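DNA topoisomerase 2-associated protein PAT1 (Saccharomyces cerevisiae, PDB 5LMG) activates mRNA decapping and represses translation in yeast, its C-terminal domain binding a short peptide motif of the decapping enzyme Dcp2. Local coordinates at residues Glu247-Ile250 against Gln251-Phe254; Ile253-Arg257 against Glu258-His262. The protein carries 2 engineered substitutions. One frame throughout, in Å; residues are numbered along the deposited sequence.

Contact 1: residues Glu247-Ile250 against Gln251-Phe254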
ATOM      1  N   GLU A 247       1.585  -6.645 -16.421  1.00 42.49           N
ATOM      2  CA  GLU A 247       2.497  -7.507 -17.166  1.00 42.01           C
ATOM      3  C   GLU A 247       3.571  -6.714 -17.894  1.00 46.03           C
ATOM      4  O   GLU A 247       3.263  -5.682 -18.492  1.00 46.22           O
ATOM      5  CB  GLU A 247       1.708  -8.410 -18.124  1.00 43.43           C
ATOM      6  CG  GLU A 247       2.480  -9.640 -18.547  1.00 52.40           C
ATOM      7  CD  GLU A 247       1.672 -10.586 -19.413  1.00 69.08           C
ATOM      8  OE1 GLU A 247       0.599 -10.173 -19.912  1.00 59.07           O
ATOM      9  OE2 GLU A 247       2.130 -11.731 -19.623  1.00 61.27           O
ATOM     10  N   SER A 248       4.836  -7.180 -17.789  1.00 42.94           N
ATOM     11  CA  SER A 248       6.080  -6.565 -18.314  1.00 43.50           C
ATOM     12  C   SER A 248       6.539  -5.301 -17.515  1.00 46.77           C
ATOM     13  O   SER A 248       7.602  -4.746 -17.818  1.00 46.49           O
ATOM     14  CB  SER A 248       5.996  -6.278 -19.814  1.00 47.13           C
ATOM     15  OG  SER A 248       5.366  -5.032 -20.064  1.00 55.98           O
ATOM     16  N   LYS A 249       5.753  -4.865 -16.491  1.00 42.65           N
ATOM     17  CA  LYS A 249       6.037  -3.688 -15.659  1.00 42.25           C
ATOM     18  C   LYS A 249       6.136  -4.005 -14.142  1.00 44.45           C
ATOM     19  O   LYS A 249       6.282  -3.076 -13.348  1.00 42.52           O
ATOM     20  CB  LYS A 249       4.979  -2.588 -15.918  1.00 45.06           C
ATOM     21  CG  LYS A 249       4.995  -2.032 -17.348  1.00 56.56           C
ATOM     22  CD  LYS A 249       3.695  -1.334 -17.741  1.00 65.66           C
ATOM     23  CE  LYS A 249       2.639  -2.284 -18.266  1.00 73.66           C
ATOM     24  NZ  LYS A 249       1.437  -1.562 -18.762  1.00 78.49           N
ATOM     25  N   ILE A 250       6.071  -5.308 -13.749  1.00 41.29           N
ATOM     26  CA  ILE A 250       6.115  -5.776 -12.350  1.00 41.67           C
ATOM     27  C   ILE A 250       7.383  -5.283 -11.595  1.00 46.03           C
ATOM     28  O   ILE A 250       7.274  -4.883 -10.434  1.00 45.29           O
ATOM     29  CB  ILE A 250       5.903  -7.321 -12.226  1.00 44.45           C
ATOM     30  CG1 ILE A 250       4.490  -7.723 -12.734  1.00 45.32           C
ATOM     31  CG2 ILE A 250       6.096  -7.815 -10.773  1.00 44.29           C
ATOM     32  CD1 ILE A 250       4.302  -9.263 -13.114  1.00 46.92           C
ATOM     33  N   GLN A 251       8.556  -5.271 -12.257  1.00 43.30           N
ATOM     34  CA  GLN A 251       9.820  -4.807 -11.668  1.00 43.84           C
ATOM     35  C   GLN A 251       9.771  -3.314 -11.220  1.00 46.47           C
ATOM     36  O   GLN A 251      10.453  -2.943 -10.257  1.00 44.09           O
ATOM     37  CB  GLN A 251      10.997  -5.100 -12.632  1.00 45.88           C
ATOM     38  CG  GLN A 251      12.248  -4.210 -12.499  1.00 68.20           C
ATOM     39  CD  GLN A 251      13.079  -4.500 -11.269  1.00 87.79           C
ATOM     40  OE1 GLN A 251      13.564  -5.621 -11.061  1.00 87.57           O
ATOM     41  NE2 GLN A 251      13.326  -3.472 -10.466  1.00 71.65           N
ATOM     42  N   LEU A 252       8.912  -2.493 -11.873  1.00 43.36           N
ATOM     43  CA  LEU A 252       8.768  -1.056 -11.573  1.00 42.71           C
ATOM     44  C   LEU A 252       8.201  -0.758 -10.166  1.00 45.67           C
ATOM     45  O   LEU A 252       8.228   0.390  -9.723  1.00 45.57           O
ATOM     46  CB  LEU A 252       7.958  -0.334 -12.662  1.00 42.71           C
ATOM     47  CG  LEU A 252       8.482  -0.421 -14.109  1.00 48.17           C
ATOM     48  CD1 LEU A 252       7.576   0.365 -15.048  1.00 48.50           C
ATOM     49  CD2 LEU A 252       9.934   0.089 -14.230  1.00 50.78           C
ATOM     50  N   ILE A 253       7.721  -1.786  -9.456  1.00 40.84           N
ATOM     51  CA  ILE A 253       7.236  -1.648  -8.084  1.00 39.58           C
ATOM     52  C   ILE A 253       8.426  -1.431  -7.107  1.00 42.74           C
ATOM     53  O   ILE A 253       8.219  -0.910  -6.014  1.00 42.36           O
ATOM     54  CB  ILE A 253       6.286  -2.802  -7.659  1.00 41.95           C
ATOM     55  CG1 ILE A 253       7.055  -4.120  -7.387  1.00 41.56           C
ATOM     56  CG2 ILE A 253       5.127  -2.999  -8.666  1.00 43.23           C
ATOM     57  CD1 ILE A 253       6.189  -5.282  -6.891  1.00 46.74           C
ATOM     58  N   PHE A 254       9.661  -1.827  -7.515  1.00 38.71           N
ATOM     59  CA  PHE A 254      10.892  -1.655  -6.722  1.00 39.12           C
ATOM     60  C   PHE A 254      11.506  -0.292  -7.107  1.00 44.25           C
ATOM     61  O   PHE A 254      11.907  -0.127  -8.260  1.00 43.85           O
ATOM     62  CB  PHE A 254      11.884  -2.808  -6.977  1.00 40.40           C
ATOM     63  CG  PHE A 254      11.445  -4.156  -6.452  1.00 41.30           C
ATOM     64  CD1 PHE A 254      10.621  -4.983  -7.209  1.00 43.54           C
ATOM     65  CD2 PHE A 254      11.858  -4.600  -5.196  1.00 42.30           C
ATOM     66  CE1 PHE A 254      10.210  -6.232  -6.718  1.00 43.84           C
ATOM     67  CE2 PHE A 254      11.460  -5.852  -4.710  1.00 44.19           C
ATOM     68  CZ  PHE A 254      10.649  -6.668  -5.482  1.00 42.07           C
TER
HETATM   69  O   HOH W   1       9.185  -6.132 -15.239  1.00 47.71           O
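Lys249 and Ile250 pair with Leu252 and Ile253 in one turn of 3-10 helix, a local contact in the loop that leads from helix 234-246 to helix 257-267. Two i to i+3 backbone bonds cross between Glu247-Ile250 and Gln251-Phe254: Leu252 N reaches Lys249 O at 3.1 Å and Ile253 N reaches Ile250 O at 3.3 Å, the second nearly straight at 166°. Phe254 N to Gln251 O continues the pattern. Ile253 packs its side chain against the acceptor of its own N-H, a chi1 of 75° turning CG1 back to within 3.1 Å of Ile250 O. Beside it, Leu252 CD1 lies 4.0 Å from Lys249 CB, while the lysine chain bends at chi3 and carries NZ away to Ser245 O at the end of helix 234-246. A water accepts from Gln251 N at 3.2 Å. The side chains then sort the turn between its neighbours: Ile250 faces Val300 of helix 290-322, where Glu299 takes its N-H and Glu303 receives Gln251 NE2; Ile253 lies against Ile277, Phe280 and Leu281 of helix 275-286; Lys249 and Leu252 touch Ser195 of helix 194-197.

Contact 2: residues Ile253-Arg257 against Glu258-His262. With EDO (1,2-ethanediol), chain H; EDO (1,2-ethanediol), chain K.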
ATOM      1  N   ILE A 253       7.721  -1.786  -9.456  1.00 40.84           N
ATOM      2  CA  ILE A 253       7.236  -1.648  -8.084  1.00 39.58           C
ATOM      3  C   ILE A 253       8.426  -1.431  -7.107  1.00 42.74           C
ATOM      4  O   ILE A 253       8.219  -0.910  -6.014  1.00 42.36           O
ATOM      5  CB  ILE A 253       6.286  -2.802  -7.659  1.00 41.95           C
ATOM      6  CG1 ILE A 253       7.055  -4.120  -7.387  1.00 41.56           C
ATOM      7  CG2 ILE A 253       5.127  -2.999  -8.666  1.00 43.23           C
ATOM      8  CD1 ILE A 253       6.189  -5.282  -6.891  1.00 46.74           C
ATOM      9  N   PHE A 254       9.661  -1.827  -7.515  1.00 38.71           N
ATOM     10  CA  PHE A 254      10.892  -1.655  -6.722  1.00 39.12           C
ATOM     11  C   PHE A 254      11.506  -0.292  -7.107  1.00 44.25           C
ATOM     12  O   PHE A 254      11.907  -0.127  -8.260  1.00 43.85           O
ATOM     13  CB  PHE A 254      11.884  -2.808  -6.977  1.00 40.40           C
ATOM     14  CG  PHE A 254      11.445  -4.156  -6.452  1.00 41.30           C
ATOM     15  CD1 PHE A 254      10.621  -4.983  -7.209  1.00 43.54           C
ATOM     16  CD2 PHE A 254      11.858  -4.600  -5.196  1.00 42.30           C
ATOM     17  CE1 PHE A 254      10.210  -6.232  -6.718  1.00 43.84           C
ATOM     18  CE2 PHE A 254      11.460  -5.852  -4.710  1.00 44.19           C
ATOM     19  CZ  PHE A 254      10.649  -6.668  -5.482  1.00 42.07           C
ATOM     20  N   PRO A 255      11.521   0.713  -6.190  1.00 41.54           N
ATOM     21  CA  PRO A 255      12.050   2.045  -6.556  1.00 42.43           C
ATOM     22  C   PRO A 255      13.552   2.069  -6.846  1.00 45.98           C
ATOM     23  O   PRO A 255      14.268   1.183  -6.356  1.00 44.39           O
ATOM     24  CB  PRO A 255      11.709   2.922  -5.336  1.00 43.63           C
ATOM     25  CG  PRO A 255      10.695   2.151  -4.562  1.00 47.55           C
ATOM     26  CD  PRO A 255      11.044   0.706  -4.797  1.00 43.03           C
ATOM     27  N   PRO A 256      14.054   3.067  -7.624  1.00 43.28           N
ATOM     28  CA  PRO A 256      15.503   3.145  -7.872  1.00 44.01           C
ATOM     29  C   PRO A 256      16.284   3.379  -6.586  1.00 48.08           C
ATOM     30  O   PRO A 256      15.742   3.872  -5.590  1.00 46.30           O
ATOM     31  CB  PRO A 256      15.659   4.340  -8.826  1.00 46.27           C
ATOM     32  CG  PRO A 256      14.286   4.685  -9.277  1.00 50.58           C
ATOM     33  CD  PRO A 256      13.348   4.209  -8.236  1.00 45.22           C
ATOM     34  N   ARG A 257      17.553   2.999  -6.613  1.00 45.81           N
ATOM     35  CA  ARG A 257      18.459   3.112  -5.486  1.00 46.38           C
ATOM     36  C   ARG A 257      18.681   4.548  -5.016  1.00 49.61           C
ATOM     37  O   ARG A 257      18.831   4.780  -3.816  1.00 48.96           O
ATOM     38  CB  ARG A 257      19.776   2.471  -5.873  1.00 51.54           C
ATOM     39  CG  ARG A 257      20.332   1.512  -4.838  1.00 68.11           C
ATOM     40  CD  ARG A 257      21.219   2.217  -3.837  1.00 79.57           C
ATOM     41  NE  ARG A 257      22.038   3.255  -4.463  1.00 87.47           N
ATOM     42  CZ  ARG A 257      23.063   3.853  -3.874  1.00 99.23           C
ATOM     43  NH1 ARG A 257      23.741   4.799  -4.511  1.00 84.78           N
ATOM     44  NH2 ARG A 257      23.399   3.539  -2.627  1.00 83.50           N
ATOM     45  N   GLU A 258      18.706   5.511  -5.956  1.00 46.39           N
ATOM     46  CA  GLU A 258      18.886   6.936  -5.646  1.00 46.45           C
ATOM     47  C   GLU A 258      17.703   7.435  -4.805  1.00 49.08           C
ATOM     48  O   GLU A 258      17.890   8.240  -3.887  1.00 47.91           O
ATOM     49  CB  GLU A 258      19.122   7.816  -6.902  1.00 48.37           C
ATOM     50  CG  GLU A 258      18.839   7.180  -8.259  1.00 64.53           C
ATOM     51  CD  GLU A 258      19.774   6.066  -8.699  1.00 77.08           C
ATOM     52  OE1 GLU A 258      20.984   6.329  -8.899  1.00 68.97           O
ATOM     53  OE2 GLU A 258      19.294   4.916  -8.815  1.00 63.22           O
ATOM     54  N   TYR A 259      16.488   6.890  -5.081  1.00 43.80           N
ATOM     55  CA  TYR A 259      15.286   7.197  -4.322  1.00 41.87           C
ATOM     56  C   TYR A 259      15.403   6.608  -2.919  1.00 45.23           C
ATOM     57  O   TYR A 259      15.197   7.345  -1.950  1.00 44.05           O
ATOM     58  CB  TYR A 259      14.053   6.664  -5.038  1.00 41.59           C
ATOM     59  CG  TYR A 259      12.744   6.941  -4.340  1.00 42.15           C
ATOM     60  CD1 TYR A 259      12.103   8.169  -4.480  1.00 43.53           C
ATOM     61  CD2 TYR A 259      12.097   5.946  -3.612  1.00 42.73           C
ATOM     62  CE1 TYR A 259      10.861   8.407  -3.900  1.00 43.78           C
ATOM     63  CE2 TYR A 259      10.838   6.161  -3.055  1.00 43.50           C
ATOM     64  CZ  TYR A 259      10.214   7.387  -3.220  1.00 49.30           C
ATOM     65  OH  TYR A 259       8.978   7.604  -2.676  1.00 48.58           O
ATOM     66  N   ASN A 260      15.766   5.308  -2.806  1.00 41.49           N
ATOM     67  CA  ASN A 260      15.940   4.632  -1.513  1.00 42.42           C
ATOM     68  C   ASN A 260      16.914   5.386  -0.606  1.00 48.25           C
ATOM     69  O   ASN A 260      16.579   5.670   0.549  1.00 46.30           O
ATOM     70  CB  ASN A 260      16.396   3.184  -1.700  1.00 44.24           C
ATOM     71  CG  ASN A 260      15.376   2.268  -2.328  1.00 60.72           C
ATOM     72  OD1 ASN A 260      14.175   2.556  -2.385  1.00 52.48           O
ATOM     73  ND2 ASN A 260      15.841   1.120  -2.796  1.00 51.48           N
ATOM     74  N   ASP A 261      18.093   5.758  -1.154  1.00 46.40           N
ATOM     75  CA  ASP A 261      19.133   6.520  -0.455  1.00 46.88           C
ATOM     76  C   ASP A 261      18.601   7.788   0.175  1.00 49.38           C
ATOM     77  O   ASP A 261      18.899   8.066   1.342  1.00 47.83           O
ATOM     78  CB  ASP A 261      20.250   6.895  -1.432  1.00 49.87           C
ATOM     79  CG  ASP A 261      21.272   5.804  -1.693  1.00 68.53           C
ATOM     80  OD1 ASP A 261      20.981   4.618  -1.381  1.00 68.84           O
ATOM     81  OD2 ASP A 261      22.364   6.130  -2.205  1.00 79.61           O
ATOM     82  N   HIS A 262      17.854   8.571  -0.626  1.00 45.84           N
ATOM     83  CA  HIS A 262      17.238   9.834  -0.249  1.00 46.74           C
ATOM     84  C   HIS A 262      16.308   9.659   0.958  1.00 51.37           C
ATOM     85  O   HIS A 262      16.446  10.414   1.931  1.00 51.16           O
ATOM     86  CB  HIS A 262      16.527  10.459  -1.465  1.00 48.01           C
ATOM     87  CG  HIS A 262      15.859  11.762  -1.163  1.00 51.62           C
ATOM     88  ND1 HIS A 262      16.573  12.943  -1.124  1.00 54.22           N
ATOM     89  CD2 HIS A 262      14.565  12.021  -0.873  1.00 53.06           C
ATOM     90  CE1 HIS A 262      15.694  13.882  -0.818  1.00 53.73           C
ATOM     91  NE2 HIS A 262      14.471  13.376  -0.664  1.00 53.41           N
TER
HETATM   92  C1  EDO H 804      16.196  -2.649  -4.805  1.00 66.28           C
HETATM   93  O1  EDO H 804      15.488  -3.740  -4.233  1.00 65.04           O
HETATM   94  C2  EDO H 804      15.213  -1.778  -5.622  1.00 67.62           C
HETATM   95  O2  EDO H 804      14.291  -1.082  -4.775  1.00 65.39           O
HETATM   96  C1  EDO K 807       8.347   5.941   0.064  1.00 68.53           C
HETATM   97  O1  EDO K 807       7.616   7.072  -0.375  1.00 69.14           O
HETATM   98  C2  EDO K 807       8.385   5.911   1.603  1.00 68.38           C
HETATM   99  O2  EDO K 807       9.152   4.787   2.007  1.00 68.81           O
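Pro255 and Pro256 run extended into the first turn of helix 257-267, and Tyr259 and Asn260 fold back over them: this is a helix N-terminus with Pro256 at the N-cap. Pro256 O receives Asn260 N at 3.1 Å and a weak bond from Tyr259 N; the next i to i+4 bond, Asp261 N to Arg257 O, is nearly straight at 170°. Tyr259 has CG anti to the backbone N (chi1 -179°), which swings the ring out beside Pro255, where CD2 meets Pro255 CB at 3.5 Å. Tyr259 CB also approaches Pro256 CD at 4.1 Å, and its OH shares a 2.7 Å hydrogen bond with O1 of an ethanediol (chain K), probably from the crystallisation liquor. Replacing Tyr259 with an alanine would probably leave Pro255 CB without its aromatic partner and that diol without the phenol. Asn260 crosses Pro255 at about a right angle; its OD1 is buried with no partner in the model, while ND2 gives a weak bond to O2 of a second such ethanediol (chain H). Tyr143 of a nearby loop touches both Pro256 and Tyr259. On the exposed flank, Arg257 bends at chi2 and chi3 to bring its guanidinium to Asp261, one turn on. Arg257 NH2 and Asp261 OD2 form a salt bridge at 2.8 Å, probably held by charge alone: the planes stand 79° apart, and no N-H points at OD2, whose close approach over the guanidinium face, 2.9 Å from Arg257 CZ, is doubtful in detail.

Contacts 1 and 2 are successive pieces of one connection between helix 234-246 and helix 257-267, their centres 14 Å apart and Ile253 and Phe254 common to both. Contact 1 is partly buried, whereas contact 2 lies at the surface. At the junction the Phe254 ring goes edge-to-face with Trp278, and it touches Val300 and Glu303 of helix 290-322. Glu303 also hydrogen-bonds an ethanediol, as Glu274 does. The chain H ethanediol, probably from the crystallisation liquor, lies beside the junction, with its O2 3.7 Å from Phe254 CB, and the Gln251 side chain is about 5 Å from a bound ethanediol.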